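Local coordinates for protein 6-carboxyhexanoate--coa ligase (Bacillus subtilis, PDB 5FLG) that belongs to the 6-carboxyhexanoate--CoA ligase family, an enzyme also called pimeloyl-CoA synthase, and binds phosphoaminophosphonic acid-adenylate ester, magnesium and pimelic acid in this structure, at residues S148-P153 and A175-S180. Numbering follows the deposited sequence.
With ANP (phosphoaminophosphonic acid-adenylate ester), chain D.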
loop_
_atom_site.group_PDB
_atom_site.type_symbol
_atom_site.label_atom_id
_atom_site.label_comp_id
_atom_site.label_asym_id
_atom_site.label_seq_id
_atom_site.Cartn_x
_atom_site.Cartn_y
_atom_site.Cartn_z
ATOM N N SER A 148 -1.636 -13.542 -8.210
ATOM C CA SER A 148 -2.065 -12.192 -8.340
ATOM C C SER A 148 -2.544 -11.910 -9.778
ATOM O O SER A 148 -2.343 -12.725 -10.679
ATOM C CB SER A 148 -0.901 -11.305 -7.953
ATOM O OG SER A 148 -1.297 -9.964 -7.863
ATOM N N ARG A 149 -3.151 -10.742 -9.984
ATOM C CA ARG A 149 -3.472 -10.236 -11.315
ATOM C C ARG A 149 -4.474 -11.112 -11.999
ATOM O O ARG A 149 -4.328 -11.439 -13.192
ATOM C CB ARG A 149 -2.225 -10.145 -12.168
ATOM C CG ARG A 149 -1.296 -9.068 -11.676
ATOM C CD ARG A 149 -0.047 -9.028 -12.510
ATOM N NE ARG A 149 0.798 -7.918 -12.088
ATOM C CZ ARG A 149 1.656 -7.308 -12.888
ATOM N NH1 ARG A 149 1.855 -7.768 -14.131
ATOM N NH2 ARG A 149 2.320 -6.256 -12.440
ATOM N N MET A 150 -5.455 -11.567 -11.226
ATOM C CA MET A 150 -6.613 -12.229 -11.799
ATOM C C MET A 150 -7.875 -11.602 -11.221
ATOM O O MET A 150 -7.845 -11.060 -10.116
ATOM C CB MET A 150 -6.593 -13.709 -11.530
ATOM C CG MET A 150 -6.869 -14.108 -10.079
ATOM S SD MET A 150 -5.442 -13.859 -9.022
ATOM C CE MET A 150 -5.907 -14.750 -7.553
ATOM N N ASP A 151 -8.969 -11.657 -11.962
ATOM C CA ASP A 151 -10.254 -11.086 -11.480
ATOM C C ASP A 151 -11.350 -11.530 -12.420
ATOM O O ASP A 151 -11.074 -12.178 -13.450
ATOM C CB ASP A 151 -10.168 -9.569 -11.500
ATOM C CG ASP A 151 -11.104 -8.881 -10.465
ATOM O OD1 ASP A 151 -12.088 -9.500 -10.018
ATOM O OD2 ASP A 151 -10.774 -7.752 -10.053
ATOM N N TRP A 152 -12.590 -11.179 -12.070
ATOM C CA TRP A 152 -13.763 -11.662 -12.746
ATOM C C TRP A 152 -14.796 -10.552 -12.597
ATOM O O TRP A 152 -15.301 -10.365 -11.515
ATOM C CB TRP A 152 -14.266 -12.905 -12.024
ATOM C CG TRP A 152 -15.294 -13.661 -12.773
ATOM C CD1 TRP A 152 -16.108 -13.178 -13.746
ATOM C CD2 TRP A 152 -15.768 -14.968 -12.476
ATOM N NE1 TRP A 152 -16.997 -14.130 -14.131
ATOM C CE2 TRP A 152 -16.814 -15.242 -13.358
ATOM C CE3 TRP A 152 -15.434 -15.920 -11.523
ATOM C CZ2 TRP A 152 -17.389 -16.499 -13.455
ATOM C CZ3 TRP A 152 -16.091 -17.103 -11.528
ATOM C CH2 TRP A 152 -17.062 -17.399 -12.486
ATOM N N PRO A 153 -14.985 -9.743 -13.639
ATOM C CA PRO A 153 -15.997 -8.691 -13.626
ATOM C C PRO A 153 -17.328 -9.149 -13.042
ATOM O O PRO A 153 -17.934 -10.168 -13.482
ATOM C CB PRO A 153 -16.129 -8.307 -15.099
ATOM C CG PRO A 153 -14.774 -8.659 -15.696
ATOM C CD PRO A 153 -14.325 -9.885 -14.961
ATOM N N ALA A 175 -12.280 -17.403 -5.397
ATOM C CA ALA A 175 -11.662 -18.687 -5.394
ATOM C C ALA A 175 -11.657 -19.265 -6.797
ATOM O O ALA A 175 -10.685 -19.910 -7.210
ATOM C CB ALA A 175 -12.396 -19.609 -4.459
ATOM N N LEU A 176 -12.795 -19.164 -7.479
ATOM C CA LEU A 176 -12.907 -19.745 -8.813
ATOM C C LEU A 176 -12.021 -18.989 -9.810
ATOM O O LEU A 176 -11.451 -19.590 -10.745
ATOM C CB LEU A 176 -14.369 -19.838 -9.255
ATOM C CG LEU A 176 -14.693 -20.556 -10.574
ATOM C CD1 LEU A 176 -14.000 -21.922 -10.721
ATOM C CD2 LEU A 176 -16.194 -20.709 -10.702
ATOM N N ALA A 177 -11.876 -17.679 -9.630
ATOM C CA ALA A 177 -10.957 -16.940 -10.489
ATOM C C ALA A 177 -9.531 -17.429 -10.295
ATOM O O ALA A 177 -8.780 -17.631 -11.293
ATOM C CB ALA A 177 -11.023 -15.463 -10.235
ATOM N N LEU A 178 -9.138 -17.561 -9.021
ATOM C CA LEU A 178 -7.820 -18.087 -8.695
ATOM C C LEU A 178 -7.598 -19.477 -9.268
ATOM O O LEU A 178 -6.573 -19.746 -9.892
ATOM C CB LEU A 178 -7.615 -18.102 -7.175
ATOM C CG LEU A 178 -6.199 -18.444 -6.709
ATOM C CD1 LEU A 178 -5.946 -17.892 -5.310
ATOM C CD2 LEU A 178 -5.994 -19.952 -6.735
ATOM N N ALA A 179 -8.525 -20.381 -8.953
ATOM C CA ALA A 179 -8.400 -21.732 -9.347
ATOM C C ALA A 179 -8.341 -21.876 -10.849
ATOM O O ALA A 179 -7.623 -22.732 -11.336
ATOM C CB ALA A 179 -9.487 -22.601 -8.783
ATOM N N SER A 180 -9.138 -21.093 -11.569
ATOM C CA SER A 180 -9.077 -21.123 -13.018
ATOM C C SER A 180 -7.731 -20.649 -13.583
ATOM O O SER A 180 -7.169 -21.249 -14.510
ATOM C CB SER A 180 -10.228 -20.306 -13.598
ATOM O OG SER A 180 -11.445 -20.867 -13.187
HETATM P PG ANP D . -9.515 -13.390 2.824
HETATM O O1G ANP D . -9.704 -11.959 3.245
HETATM O O2G ANP D . -10.149 -14.359 3.783
HETATM O O3G ANP D . -9.877 -13.707 1.409
HETATM P PB ANP D . -7.017 -14.786 2.024
HETATM O O1B ANP D . -7.396 -14.574 0.602
HETATM O O2B ANP D . -5.624 -14.708 2.528
HETATM N N3B ANP D . -7.825 -13.594 2.981
HETATM P PA ANP D . -8.728 -17.089 1.800
HETATM O O1A ANP D . -9.616 -17.741 2.755
HETATM O O2A ANP D . -9.229 -16.360 0.586
HETATM O O3A ANP D . -7.633 -16.185 2.557
HETATM O "O5'" ANP D . -7.736 -18.305 1.286
HETATM C "C5'" ANP D . -7.412 -19.368 2.137
HETATM C "C4'" ANP D . -5.909 -19.645 2.055
HETATM O "O4'" ANP D . -5.558 -19.885 0.686
HETATM C "C3'" ANP D . -5.081 -18.457 2.520
HETATM O "O3'" ANP D . -4.758 -18.554 3.901
HETATM C "C2'" ANP D . -3.827 -18.593 1.706
HETATM O "O2'" ANP D . -2.997 -19.588 2.308
HETATM C "C1'" ANP D . -4.368 -19.135 0.413
HETATM N N9 ANP D . -4.596 -18.015 -0.507
HETATM C C8 ANP D . -5.609 -17.078 -0.475
HETATM N N7 ANP D . -5.517 -16.258 -1.548
HETATM C C5 ANP D . -4.409 -16.650 -2.249
HETATM C C6 ANP D . -3.686 -16.213 -3.454
HETATM N N6 ANP D . -4.078 -15.155 -4.170
HETATM N N1 ANP D . -2.595 -16.908 -3.847
HETATM C C2 ANP D . -2.147 -17.951 -3.140
HETATM N N3 ANP D . -2.773 -18.469 -2.069
HETATM C C4 ANP D . -3.818 -17.789 -1.541
#
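Leu176 of helix 170-184 meets the six-membered ring of Trp152 at its edge: CD2 lies 3.7 Å from Trp152 CZ3, near the ring plane, and Leu176 CB also sits in that plane. Trp152 CG is anti to the backbone N (chi1 -168°), which carries the indole alongside Leu176, while its NE1 is hydrogen-bonded to Asn156 in helix 154-164. Leu176 O, one turn before Ser180, accepts Ser180 N and, from the opposite face of the carbonyl plane, Ser180 OG at 2.8 Å. Ala177 CB is directed toward strand 150-151; it lies 4.4 Å from Met150 CG and also touches Ile252 of the adjoining strand. Leu178 turns to the other flank of Ala177, where its CB is 3.8 Å from Met150 CE. The Met150 chain, bent at chi2 (-77°), sets this methyl against CB and CG of Leu178 and 3.9 Å from N6 of the phosphoaminophosphonic acid-adenylate ester. Leu178 CD1 comes closer still, 3.4 Å from the ligand's C6. The helix thus packs against the edge strand of the small parallel sheet, with Ala177 facing it in the middle and the flanking leucines making the tighter contacts. The side-chain contacts are apolar and all five touching residues buried, so the contact rests on shape and hydrophobic burial; at its Met150-Leu178 end, Leu178 CD1 covers a face of the adenine at C6, and Met150 CE lies beside its amino group.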